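Local coordinates for protein lysine/ornithine decarboxylase (Vibrio vulnificus, PDB 2PLJ) that catalyses the decarboxylation of lysine and ornithine with the help of pyridoxal phosphate, as a two-domain, beta/alpha-barrel-type basic amino acid decarboxylase, at residues A[295-300]-A[385-390]; A[256-261]-A[291-296]; A[148-153]-A[166-171]; A[129-134]-A[153-158]. All coordinates share one frame; numbering follows the deposited sequence.

Contact 1 of 4, residues A[295-300]-A[385-390]; sequences ICAPAV and MGAYTS. With P3T ((4-{[(4-aminobutyl)amino]methyl}-5-hydroxy-6-methylpyridin-3-yl)methyl dihydrogen phosphate), chain D.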
# COMPACT_ATOMS: atom_id res chain seq x y z
N ILE A 295 3.24 -8.95 -19.65
CA ILE A 295 2.20 -9.95 -19.83
C ILE A 295 0.85 -9.52 -19.22
O ILE A 295 -0.21 -9.70 -19.85
CB ILE A 295 2.67 -11.35 -19.30
CG1 ILE A 295 3.72 -11.93 -20.26
CG2 ILE A 295 1.50 -12.37 -19.22
CD1 ILE A 295 4.44 -13.13 -19.69
N CYS A 296 0.90 -8.96 -18.00
CA CYS A 296 -0.35 -8.69 -17.25
C CYS A 296 -0.87 -7.28 -17.36
O CYS A 296 -2.07 -7.08 -17.28
CB CYS A 296 -0.24 -9.08 -15.77
SG CYS A 296 1.12 -8.28 -14.93
N ALA A 297 0.02 -6.30 -17.53
CA ALA A 297 -0.46 -4.91 -17.41
C ALA A 297 -1.68 -4.57 -18.31
O ALA A 297 -2.65 -3.97 -17.83
CB ALA A 297 0.69 -3.88 -17.61
N PRO A 298 -1.61 -4.89 -19.62
CA PRO A 298 -2.71 -4.49 -20.54
C PRO A 298 -3.99 -5.29 -20.36
O PRO A 298 -5.04 -4.93 -20.94
CB PRO A 298 -2.12 -4.79 -21.92
CG PRO A 298 -0.61 -4.81 -21.71
CD PRO A 298 -0.47 -5.48 -20.36
N ALA A 299 -3.92 -6.35 -19.57
CA ALA A 299 -5.02 -7.32 -19.49
C ALA A 299 -6.11 -6.93 -18.49
O ALA A 299 -7.14 -7.63 -18.41
CB ALA A 299 -4.46 -8.72 -19.17
N VAL A 300 -5.93 -5.84 -17.76
CA VAL A 300 -6.89 -5.48 -16.72
C VAL A 300 -7.40 -4.06 -16.94
O VAL A 300 -6.62 -3.15 -17.23
CB VAL A 300 -6.30 -5.66 -15.27
CG1 VAL A 300 -7.28 -5.16 -14.20
CG2 VAL A 300 -5.87 -7.13 -15.02
N MET A 385 -4.29 -1.52 -16.24
CA MET A 385 -4.38 -1.63 -14.77
C MET A 385 -3.98 -3.01 -14.20
O MET A 385 -4.35 -3.35 -13.06
CB MET A 385 -5.78 -1.21 -14.29
CG MET A 385 -6.06 0.29 -14.43
SD MET A 385 -5.06 1.22 -13.24
CE MET A 385 -5.88 0.81 -11.71
N GLY A 386 -3.21 -3.78 -14.97
CA GLY A 386 -2.96 -5.17 -14.58
C GLY A 386 -1.78 -5.39 -13.65
O GLY A 386 -1.77 -6.36 -12.87
N ALA A 387 -0.75 -4.54 -13.76
CA ALA A 387 0.53 -4.84 -13.12
C ALA A 387 0.81 -3.84 -11.99
O ALA A 387 0.70 -2.63 -12.22
CB ALA A 387 1.68 -4.78 -14.17
N TYR A 388 1.18 -4.35 -10.80
CA TYR A 388 1.55 -3.50 -9.64
C TYR A 388 0.41 -2.52 -9.33
O TYR A 388 0.62 -1.30 -9.17
CB TYR A 388 2.90 -2.77 -9.87
CG TYR A 388 3.98 -3.71 -10.38
CD1 TYR A 388 4.54 -4.68 -9.54
CD2 TYR A 388 4.42 -3.63 -11.72
CE1 TYR A 388 5.54 -5.53 -10.00
CE2 TYR A 388 5.44 -4.50 -12.21
CZ TYR A 388 5.96 -5.47 -11.34
OH TYR A 388 6.93 -6.32 -11.79
N THR A 389 -0.80 -3.08 -9.28
CA THR A 389 -2.02 -2.31 -8.95
C THR A 389 -2.69 -2.97 -7.72
O THR A 389 -2.34 -2.65 -6.57
CB THR A 389 -2.95 -2.20 -10.20
OG1 THR A 389 -3.17 -3.53 -10.73
CG2 THR A 389 -2.30 -1.30 -11.28
N SER A 390 -3.58 -3.94 -7.97
CA SER A 390 -4.19 -4.74 -6.93
C SER A 390 -3.13 -5.48 -6.10
O SER A 390 -3.30 -5.66 -4.88
CB SER A 390 -5.16 -5.77 -7.53
OG SER A 390 -4.53 -6.56 -8.51
OAE P3T D . 8.77 -7.45 -16.29
PAU P3T D . 8.69 -6.54 -14.99
OAF P3T D . 7.25 -6.66 -14.31
OAC P3T D . 9.10 -5.09 -15.19
OAP P3T D . 9.67 -7.11 -13.84
CAM P3T D . 9.43 -8.49 -13.33
CAS P3T D . 10.65 -8.83 -12.46
CAH P3T D . 11.46 -9.84 -12.98
NAO P3T D . 12.56 -10.21 -12.33
CAQ P3T D . 12.95 -9.63 -11.20
CAA P3T D . 14.26 -10.11 -10.52
CAR P3T D . 12.20 -8.58 -10.63
OAD P3T D . 12.62 -8.03 -9.48
CAT P3T D . 11.02 -8.15 -11.28
CAG P3T D . 10.22 -7.13 -10.68
NAN P3T D . 10.78 -6.27 -9.84
CAL P3T D . 10.08 -5.17 -9.10
CAK P3T D . 9.17 -4.32 -10.00
CAJ P3T D . 8.47 -3.30 -9.05
CAI P3T D . 7.51 -2.39 -9.84
NAB P3T D . 7.00 -1.27 -9.01

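Contact 2 of 4, residues A[256-261]-A[291-296]; sequences FPVNYT and PGRFIC. With P3T ((4-{[(4-aminobutyl)amino]methyl}-5-hydroxy-6-methylpyridin-3-yl)methyl dihydrogen phosphate), chain D.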
# COMPACT_ATOMS: atom_id res chain seq x y z
N PHE A 256 10.42 -5.45 -19.71
CA PHE A 256 9.90 -5.11 -21.03
C PHE A 256 8.73 -4.17 -20.81
O PHE A 256 7.91 -4.40 -19.92
CB PHE A 256 9.45 -6.39 -21.76
CG PHE A 256 10.50 -7.46 -21.75
CD1 PHE A 256 11.62 -7.37 -22.58
CD2 PHE A 256 10.43 -8.50 -20.81
CE1 PHE A 256 12.62 -8.36 -22.53
CE2 PHE A 256 11.43 -9.49 -20.75
CZ PHE A 256 12.53 -9.41 -21.62
N PRO A 257 8.71 -3.07 -21.57
CA PRO A 257 7.76 -1.99 -21.31
C PRO A 257 6.42 -2.13 -22.04
O PRO A 257 6.33 -2.78 -23.09
CB PRO A 257 8.52 -0.75 -21.81
CG PRO A 257 9.24 -1.28 -23.07
CD PRO A 257 9.67 -2.71 -22.64
N VAL A 258 5.41 -1.47 -21.50
CA VAL A 258 4.09 -1.39 -22.15
C VAL A 258 3.63 0.06 -22.21
O VAL A 258 4.17 0.93 -21.52
CB VAL A 258 3.03 -2.23 -21.39
CG1 VAL A 258 3.46 -3.66 -21.29
CG2 VAL A 258 2.75 -1.64 -20.03
N ASN A 259 2.64 0.31 -23.05
CA ASN A 259 2.10 1.65 -23.20
C ASN A 259 1.22 2.00 -22.03
O ASN A 259 0.28 1.26 -21.73
CB ASN A 259 1.27 1.77 -24.47
CG ASN A 259 2.12 1.58 -25.71
OD1 ASN A 259 1.87 0.70 -26.52
ND2 ASN A 259 3.15 2.36 -25.82
N TYR A 260 1.52 3.12 -21.39
CA TYR A 260 0.58 3.75 -20.44
C TYR A 260 0.01 4.98 -21.12
O TYR A 260 -0.87 4.86 -21.96
CB TYR A 260 1.23 4.06 -19.09
CG TYR A 260 1.46 2.79 -18.31
CD1 TYR A 260 0.43 2.23 -17.53
CD2 TYR A 260 2.69 2.11 -18.41
CE1 TYR A 260 0.64 1.03 -16.83
CE2 TYR A 260 2.91 0.92 -17.72
CZ TYR A 260 1.88 0.37 -16.93
OH TYR A 260 2.14 -0.83 -16.27
N THR A 261 0.51 6.16 -20.78
CA THR A 261 0.01 7.37 -21.47
C THR A 261 0.98 7.86 -22.54
O THR A 261 0.69 8.83 -23.23
CB THR A 261 -0.31 8.52 -20.49
OG1 THR A 261 0.90 8.93 -19.84
CG2 THR A 261 -1.34 8.06 -19.44
N PRO A 291 9.53 -12.01 -17.65
CA PRO A 291 8.62 -10.90 -17.90
C PRO A 291 7.47 -10.91 -16.87
O PRO A 291 6.94 -11.98 -16.53
CB PRO A 291 8.08 -11.18 -19.32
CG PRO A 291 8.15 -12.73 -19.44
CD PRO A 291 9.41 -13.09 -18.66
N GLY A 292 7.12 -9.72 -16.36
CA GLY A 292 5.94 -9.57 -15.50
C GLY A 292 4.96 -8.62 -16.16
O GLY A 292 3.98 -9.05 -16.81
N ARG A 293 5.27 -7.33 -16.01
CA ARG A 293 4.39 -6.25 -16.45
C ARG A 293 3.92 -6.45 -17.90
O ARG A 293 2.76 -6.19 -18.22
CB ARG A 293 5.13 -4.92 -16.34
CG ARG A 293 4.27 -3.69 -16.71
CD ARG A 293 5.15 -2.40 -16.79
NE ARG A 293 5.97 -2.16 -15.60
CZ ARG A 293 5.58 -1.45 -14.53
NH1 ARG A 293 4.35 -0.91 -14.47
NH2 ARG A 293 6.42 -1.26 -13.52
N PHE A 294 4.84 -6.87 -18.78
CA PHE A 294 4.44 -6.92 -20.19
C PHE A 294 3.27 -7.87 -20.42
O PHE A 294 2.38 -7.61 -21.23
CB PHE A 294 5.65 -7.33 -21.07
CG PHE A 294 5.35 -7.25 -22.55
CD1 PHE A 294 5.51 -6.04 -23.24
CD2 PHE A 294 4.83 -8.37 -23.23
CE1 PHE A 294 5.18 -5.95 -24.60
CE2 PHE A 294 4.52 -8.31 -24.60
CZ PHE A 294 4.69 -7.11 -25.29
N ILE A 295 3.24 -8.95 -19.65
CA ILE A 295 2.20 -9.95 -19.83
C ILE A 295 0.85 -9.52 -19.22
O ILE A 295 -0.21 -9.70 -19.85
CB ILE A 295 2.67 -11.35 -19.30
CG1 ILE A 295 3.72 -11.93 -20.26
CG2 ILE A 295 1.50 -12.37 -19.22
CD1 ILE A 295 4.44 -13.13 -19.69
N CYS A 296 0.90 -8.96 -18.00
CA CYS A 296 -0.35 -8.69 -17.25
C CYS A 296 -0.87 -7.28 -17.36
O CYS A 296 -2.07 -7.08 -17.28
CB CYS A 296 -0.24 -9.08 -15.77
SG CYS A 296 1.12 -8.28 -14.93
OAE P3T D . 8.77 -7.45 -16.29
PAU P3T D . 8.69 -6.54 -14.99
OAF P3T D . 7.25 -6.66 -14.31
OAC P3T D . 9.10 -5.09 -15.19
OAP P3T D . 9.67 -7.11 -13.84
CAM P3T D . 9.43 -8.49 -13.33
CAS P3T D . 10.65 -8.83 -12.46
CAH P3T D . 11.46 -9.84 -12.98
NAO P3T D . 12.56 -10.21 -12.33
CAQ P3T D . 12.95 -9.63 -11.20
CAA P3T D . 14.26 -10.11 -10.52
CAR P3T D . 12.20 -8.58 -10.63
OAD P3T D . 12.62 -8.03 -9.48
CAT P3T D . 11.02 -8.15 -11.28
CAG P3T D . 10.22 -7.13 -10.68
NAN P3T D . 10.78 -6.27 -9.84
CAL P3T D . 10.08 -5.17 -9.10
CAK P3T D . 9.17 -4.32 -10.00
CAJ P3T D . 8.47 -3.30 -9.05
CAI P3T D . 7.51 -2.39 -9.84
NAB P3T D . 7.00 -1.27 -9.01
O HOH W 1 8.18 -3.58 -17.20
O HOH W 2 7.65 -6.88 -18.54

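Contact 3 of 4, residues A[148-153]-A[166-171]; sequences FVVDNL and VELLVR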
# COMPACT_ATOMS: atom_id res chain seq x y z
N PHE A 148 17.82 -21.25 -7.75
CA PHE A 148 17.78 -20.08 -6.85
C PHE A 148 18.81 -19.07 -7.34
O PHE A 148 19.69 -19.42 -8.14
CB PHE A 148 18.11 -20.45 -5.41
CG PHE A 148 17.10 -21.38 -4.80
CD1 PHE A 148 15.96 -20.85 -4.16
CD2 PHE A 148 17.26 -22.77 -4.88
CE1 PHE A 148 14.98 -21.68 -3.62
CE2 PHE A 148 16.31 -23.62 -4.33
CZ PHE A 148 15.16 -23.10 -3.70
N VAL A 149 18.70 -17.84 -6.83
CA VAL A 149 19.62 -16.77 -7.21
C VAL A 149 20.48 -16.40 -6.01
O VAL A 149 19.98 -16.35 -4.87
CB VAL A 149 18.82 -15.51 -7.67
CG1 VAL A 149 19.71 -14.22 -7.66
CG2 VAL A 149 18.13 -15.73 -9.04
N VAL A 150 21.76 -16.12 -6.27
CA VAL A 150 22.62 -15.49 -5.27
C VAL A 150 23.32 -14.30 -5.88
O VAL A 150 23.59 -14.29 -7.08
CB VAL A 150 23.64 -16.48 -4.65
CG1 VAL A 150 22.90 -17.62 -3.96
CG2 VAL A 150 24.63 -17.00 -5.71
N ASP A 151 23.62 -13.30 -5.06
CA ASP A 151 24.46 -12.18 -5.51
C ASP A 151 25.56 -11.81 -4.51
O ASP A 151 26.21 -10.76 -4.63
CB ASP A 151 23.57 -10.98 -5.88
CG ASP A 151 23.01 -10.23 -4.65
OD1 ASP A 151 23.34 -10.59 -3.48
OD2 ASP A 151 22.25 -9.27 -4.89
N ASN A 152 25.78 -12.69 -3.53
CA ASN A 152 26.83 -12.45 -2.56
C ASN A 152 27.24 -13.73 -1.83
O ASN A 152 26.51 -14.74 -1.87
CB ASN A 152 26.43 -11.29 -1.62
CG ASN A 152 25.40 -11.70 -0.59
OD1 ASN A 152 25.72 -12.45 0.34
ND2 ASN A 152 24.17 -11.19 -0.71
N LEU A 153 28.40 -13.68 -1.18
CA LEU A 153 28.97 -14.85 -0.54
C LEU A 153 28.19 -15.30 0.70
O LEU A 153 28.16 -16.51 1.01
CB LEU A 153 30.45 -14.62 -0.21
CG LEU A 153 31.38 -14.64 -1.45
CD1 LEU A 153 32.82 -14.19 -1.09
CD2 LEU A 153 31.41 -16.02 -2.13
N VAL A 166 20.41 -28.19 -5.37
CA VAL A 166 20.18 -26.90 -6.02
C VAL A 166 21.14 -26.61 -7.19
O VAL A 166 22.25 -27.16 -7.26
CB VAL A 166 20.29 -25.71 -4.99
CG1 VAL A 166 19.30 -25.91 -3.81
CG2 VAL A 166 21.73 -25.53 -4.51
N GLU A 167 20.71 -25.72 -8.09
CA GLU A 167 21.64 -25.06 -9.01
C GLU A 167 21.34 -23.56 -8.96
O GLU A 167 20.18 -23.17 -8.85
CB GLU A 167 21.54 -25.61 -10.44
CG GLU A 167 20.13 -25.59 -11.03
CD GLU A 167 20.04 -26.19 -12.44
OE1 GLU A 167 21.07 -26.67 -12.96
OE2 GLU A 167 18.93 -26.19 -13.01
N LEU A 168 22.38 -22.75 -9.01
CA LEU A 168 22.23 -21.32 -8.72
C LEU A 168 22.49 -20.43 -9.94
O LEU A 168 23.40 -20.69 -10.75
CB LEU A 168 23.22 -20.92 -7.61
CG LEU A 168 23.14 -21.72 -6.30
CD1 LEU A 168 24.17 -21.20 -5.34
CD2 LEU A 168 21.71 -21.60 -5.72
N LEU A 169 21.70 -19.36 -10.05
CA LEU A 169 21.99 -18.26 -10.97
C LEU A 169 22.67 -17.16 -10.17
O LEU A 169 22.19 -16.79 -9.08
CB LEU A 169 20.69 -17.71 -11.59
CG LEU A 169 19.95 -18.66 -12.54
CD1 LEU A 169 18.51 -18.16 -12.81
CD2 LEU A 169 20.73 -18.85 -13.84
N VAL A 170 23.77 -16.63 -10.70
CA VAL A 170 24.48 -15.54 -10.03
C VAL A 170 24.02 -14.24 -10.67
O VAL A 170 24.16 -14.07 -11.88
CB VAL A 170 26.03 -15.66 -10.16
CG1 VAL A 170 26.68 -14.51 -9.40
CG2 VAL A 170 26.49 -17.02 -9.60
N ARG A 171 23.43 -13.35 -9.86
CA ARG A 171 22.82 -12.15 -10.39
C ARG A 171 23.85 -11.02 -10.37
O ARG A 171 24.44 -10.74 -9.32
CB ARG A 171 21.59 -11.74 -9.56
CG ARG A 171 21.00 -10.41 -10.07
CD ARG A 171 19.62 -10.19 -9.48
NE ARG A 171 19.14 -8.85 -9.75
CZ ARG A 171 17.95 -8.36 -9.35
NH1 ARG A 171 17.07 -9.14 -8.72
NH2 ARG A 171 17.64 -7.09 -9.60

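Contact 4 of 4, residues A[129-134]-A[153-158]; sequences HPIKRD and LNELEK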
# COMPACT_ATOMS: atom_id res chain seq x y z
N HIS A 129 14.38 -14.77 -5.71
CA HIS A 129 14.60 -13.75 -4.68
C HIS A 129 16.06 -13.87 -4.25
O HIS A 129 16.47 -14.96 -3.83
CB HIS A 129 13.69 -13.94 -3.48
CG HIS A 129 13.73 -12.75 -2.58
ND1 HIS A 129 12.60 -12.08 -2.15
CD2 HIS A 129 14.79 -12.06 -2.09
CE1 HIS A 129 12.97 -11.06 -1.40
NE2 HIS A 129 14.29 -11.02 -1.35
N PRO A 130 16.87 -12.79 -4.40
CA PRO A 130 18.29 -12.96 -4.04
C PRO A 130 18.59 -13.13 -2.57
O PRO A 130 19.68 -13.59 -2.23
CB PRO A 130 18.96 -11.66 -4.57
CG PRO A 130 17.96 -11.08 -5.57
CD PRO A 130 16.60 -11.46 -4.96
N ILE A 131 17.64 -12.79 -1.68
CA ILE A 131 17.97 -12.82 -0.24
C ILE A 131 16.92 -13.60 0.54
O ILE A 131 15.76 -13.16 0.67
CB ILE A 131 18.08 -11.39 0.34
CG1 ILE A 131 19.09 -10.56 -0.47
CG2 ILE A 131 18.41 -11.48 1.86
CD1 ILE A 131 20.57 -10.91 -0.29
N LYS A 132 17.34 -14.76 1.04
CA LYS A 132 16.37 -15.74 1.49
C LYS A 132 16.69 -16.23 2.88
O LYS A 132 17.87 -16.47 3.23
CB LYS A 132 16.32 -16.93 0.53
CG LYS A 132 15.88 -16.61 -0.92
CD LYS A 132 16.23 -17.73 -1.93
CE LYS A 132 17.76 -17.83 -2.17
NZ LYS A 132 18.41 -16.49 -2.48
N ARG A 133 15.65 -16.43 3.69
CA ARG A 133 15.83 -17.13 4.95
C ARG A 133 15.94 -18.63 4.66
O ARG A 133 15.45 -19.09 3.63
CB ARG A 133 14.64 -16.86 5.87
CG ARG A 133 14.50 -15.38 6.18
CD ARG A 133 13.11 -15.08 6.70
NE ARG A 133 12.15 -15.26 5.62
CZ ARG A 133 10.90 -14.79 5.65
NH1 ARG A 133 10.45 -14.12 6.71
NH2 ARG A 133 10.09 -15.00 4.60
N ASP A 134 16.54 -19.37 5.59
CA ASP A 134 16.65 -20.82 5.41
C ASP A 134 15.27 -21.41 5.04
O ASP A 134 15.18 -22.20 4.08
CB ASP A 134 17.27 -21.50 6.63
CG ASP A 134 17.47 -22.99 6.41
OD1 ASP A 134 18.25 -23.35 5.48
OD2 ASP A 134 16.85 -23.78 7.14
N LEU A 153 28.40 -13.68 -1.18
CA LEU A 153 28.97 -14.85 -0.54
C LEU A 153 28.19 -15.30 0.70
O LEU A 153 28.16 -16.51 1.01
CB LEU A 153 30.45 -14.62 -0.21
CG LEU A 153 31.38 -14.64 -1.45
CD1 LEU A 153 32.82 -14.19 -1.09
CD2 LEU A 153 31.41 -16.02 -2.13
N ASN A 154 27.57 -14.35 1.40
CA ASN A 154 26.74 -14.63 2.57
C ASN A 154 25.56 -15.50 2.14
O ASN A 154 25.23 -16.50 2.78
CB ASN A 154 26.29 -13.30 3.19
CG ASN A 154 25.34 -13.47 4.38
OD1 ASN A 154 24.14 -13.72 4.21
ND2 ASN A 154 25.87 -13.24 5.58
N GLU A 155 24.93 -15.12 1.04
CA GLU A 155 23.84 -15.92 0.47
C GLU A 155 24.34 -17.29 -0.01
O GLU A 155 23.70 -18.32 0.24
CB GLU A 155 23.17 -15.16 -0.67
CG GLU A 155 21.79 -15.72 -1.02
CD GLU A 155 20.72 -15.34 0.03
OE1 GLU A 155 21.02 -14.51 0.94
OE2 GLU A 155 19.60 -15.90 -0.07
N LEU A 156 25.47 -17.31 -0.72
CA LEU A 156 26.02 -18.58 -1.21
C LEU A 156 26.17 -19.59 -0.07
O LEU A 156 25.85 -20.78 -0.23
CB LEU A 156 27.37 -18.34 -1.92
CG LEU A 156 27.98 -19.61 -2.52
CD1 LEU A 156 27.11 -20.14 -3.67
CD2 LEU A 156 29.45 -19.37 -2.93
N GLU A 157 26.67 -19.13 1.08
CA GLU A 157 26.90 -19.99 2.26
C GLU A 157 25.62 -20.73 2.67
O GLU A 157 25.69 -21.88 3.14
CB GLU A 157 27.47 -19.16 3.43
CG GLU A 157 27.92 -19.98 4.67
CD GLU A 157 26.75 -20.36 5.61
OE1 GLU A 157 25.60 -19.86 5.45
OE2 GLU A 157 26.98 -21.18 6.52
N LYS A 158 24.47 -20.08 2.48
CA LYS A 158 23.17 -20.64 2.83
C LYS A 158 22.87 -21.94 2.08
O LYS A 158 21.97 -22.70 2.48
CB LYS A 158 22.04 -19.63 2.56
CG LYS A 158 22.24 -18.35 3.32
CD LYS A 158 21.00 -17.46 3.20
CE LYS A 158 21.25 -16.13 3.92
NZ LYS A 158 20.21 -15.13 3.52
O HOH W 3 20.37 -21.94 4.52

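Contact 1 of 4, residues A[295-300]-A[385-390]
The methyl group of Ala387 meets Cys296 and Ala297: its CB lies 3.6 Å from Cys296 SG and 3.7 Å from Ala297 CB. Cys296 carries its sulfur between the backbone N and the carbonyl carbon (chi1 56°), which turns SG onto this methyl. Val300 approaches the same loop at Gly386, where its CB sits unusually tight over the glycine, 3.4 Å from Gly386 CA. CG2 stays by Gly386 CA while CG1 lies over Met385 O. The Met385 chain bends at chi2 and chi3, so that its sulfur end leads off toward Tyr338. Two backbone bonds hold the loop in place: Gly386 N gives to Ala297 O at 2.9 Å through a bent N-H, and Met385 N gives to Val300 O at 3.0 Å along a straighter line. A CA-H of Gly386 adds to them, aimed almost straight at Cys296 O (169° at the hydrogen). Met385 O is used as well, by Thr389 OG1, whose hydroxyl stands above the carbonyl plane at 2.6 Å and closes the turn on itself. Tyr388 leaves this turn toward the cofactor-product adduct. One face of its ring is covered by P3T CAI, a methylene of the aminobutyl arm 3.5 Å above the ring centre, while Tyr388 OH donates to the phosphate oxygen OAF at 2.6 Å. Held so closely at Gly386, the loop backbone sets Tyr388 with its face on the aminobutyl arm and its hydroxyl on the phosphate.

Contact 2 of 4, residues A[256-261]-A[291-296]
Arg293 and Tyr260 are brought together by the torsions of both side chains: Arg293 sends CG anti to its own N (chi1 -177°) and then folds at chi3 (-52°), while Tyr260 turns its ring to lie beside its backbone N (chi1 -73°), and the two side chains cross at about a right angle. Arg293 NH1 donates to Tyr260 OH at 2.9 Å, with the hydroxyl in the guanidinium plane and the ring turned steeply against that plane. The other end of the guanidinium serves the active site, since NH2 bonds Ser217 OG and makes a salt bridge with Asp334. The start of the helix receives the phosphate of P3T: Gly292 N gives to OAE at 2.8 Å, and Arg293 N gives to OAF at 2.7 Å. Two waters extend this grip to the 256-261 loop. Each donates both to Phe256 O and to a phosphate oxygen; one accepts from Phe294 N at 2.8 Å, the other only weakly from Arg293 NE. The N-H groups at the helix N terminus would be expected to steady the negative phosphate, the guanidinium at most indirectly. Phe294 fills the apolar side. Its ring edge faces Pro257 O, CD1 to O 3.4 Å, and Val258 CG1 lies 3.7 Å from the same CD1. Next to it, Phe256 CD2 packs on Pro291 CB at 3.9 Å. Phe256 and Phe294 both touch Ile267 of helix 267-278, and Pro291 and Phe294 touch Leu72 of helix 62-75, so this contact is packed against both helices, with Pro291 also backbone-bonded to Ala84 of strand 79-84.

Contact 3 of 4, residues A[148-153]-A[166-171]
Phe148, Val149 and Val150 pair in parallel with Leu168, Leu169 and Val170, the two strands of a beta-alpha-beta unit in the beta/alpha barrel, with helix 153-157 in the connection between them. Four backbone hydrogen bonds zip the pair. Phe148 N gives to Glu167 O at 3.2 Å, the longest; Leu169 N to Phe148 O at 2.8 Å and Val150 N to Leu169 O at 2.9 Å point nearly along the C=O axis; Arg171 N to Val150 O follows. CA-H...O contacts from Leu168, Val149 and Val170 fill the gaps. Among apolar contacts, Phe148 CE2 meets Val166 CG1 at 3.8 Å, the two groups crossing at about a right angle, and Phe148 CB rests on Leu168 CD2. This face, with Val150 and Val170, turns to helices 134-143 and 191-203. On the other face Val149 CG2 touches Leu169 CB, while Val149 CG1 presses on Arg171 CB at 3.6 Å; beyond CG the arginine runs extended to reach the bound P3T. Glu167 forms salt bridges with Arg207 and Lys209, and Asp151 OD2 takes Gly188 N. Asn152 ND2 meets Asp151 OD1 at 3.0 Å, nearly along that oxygen's C-O bond.

Contact 4 of 4, residues A[129-134]-A[153-158]
Glu155 OE2 takes two bonds from Lys132, joining helix 153-157 to the loop that leads into helix 134-143. Followed outward, Glu155 CB points at the loop with Pro130 O as its nearest atom there, at 4.1 Å. Close contact begins at CG, anti to the backbone N (chi1 -162°) and 3.2 Å from Pro130 O. The chain then bends at chi2, and CD too lies close to that oxygen. Pro130 O and Glu155 OE2 face each other as two unbonded acceptors, which the nearby Lys132 ammonium probably eases. OE2 receives Lys132 N on its syn side at 2.8 Å, and Lys132 NZ on its anti side, also at 2.8 Å and as a salt bridge. OE1 takes Lys158 NZ at 2.8 Å, from above the carboxylate plane, and Ile131 CD1, whose side chain crosses the glutamate at a slant, comes to 3.8 Å from OE1. Lys132 curls back, bent at chi3 and chi4, to bring its ammonium also to His129 O, in that carbonyl's plane at 2.8 Å, and to Val149 O. Lys158, extended beyond CG, gives its NZ to Lys132 O at 2.7 Å, standing above the carbonyl plane; the same ammonium donates to Met307 O of the second subunit. Glu155 is thus gripped at both oxygens, and the two lysines probably help it stay ionised. The result is a salt-bridge network on the helix connecting strands 147-150 and 167-171 of the beta/alpha barrel, next to the second subunit.

Reading from the N terminus, contact 4 opens at 129-134, in the loop that follows strand 125-127, and contact 3 opens at strand 147-150. Contact 4 then closes at 153-158, before contact 3 closes at 166-171, so the two cross and share Leu153, welding neighbouring strands of the barrel wall to their connecting loop and helix. Contact 2 opens much later, at 256-261, and closes at 291-296, tying two loops of the barrel beside the phosphate. There contact 1 begins in series, sharing Ile295 and Cys296, and joins helix 293-296 to the loop between strands 379-382 and 403-407 of the beta-barrel part. Contacts 1 and 2 lie about 26 to 30 Å centre to centre from contacts 3 and 4.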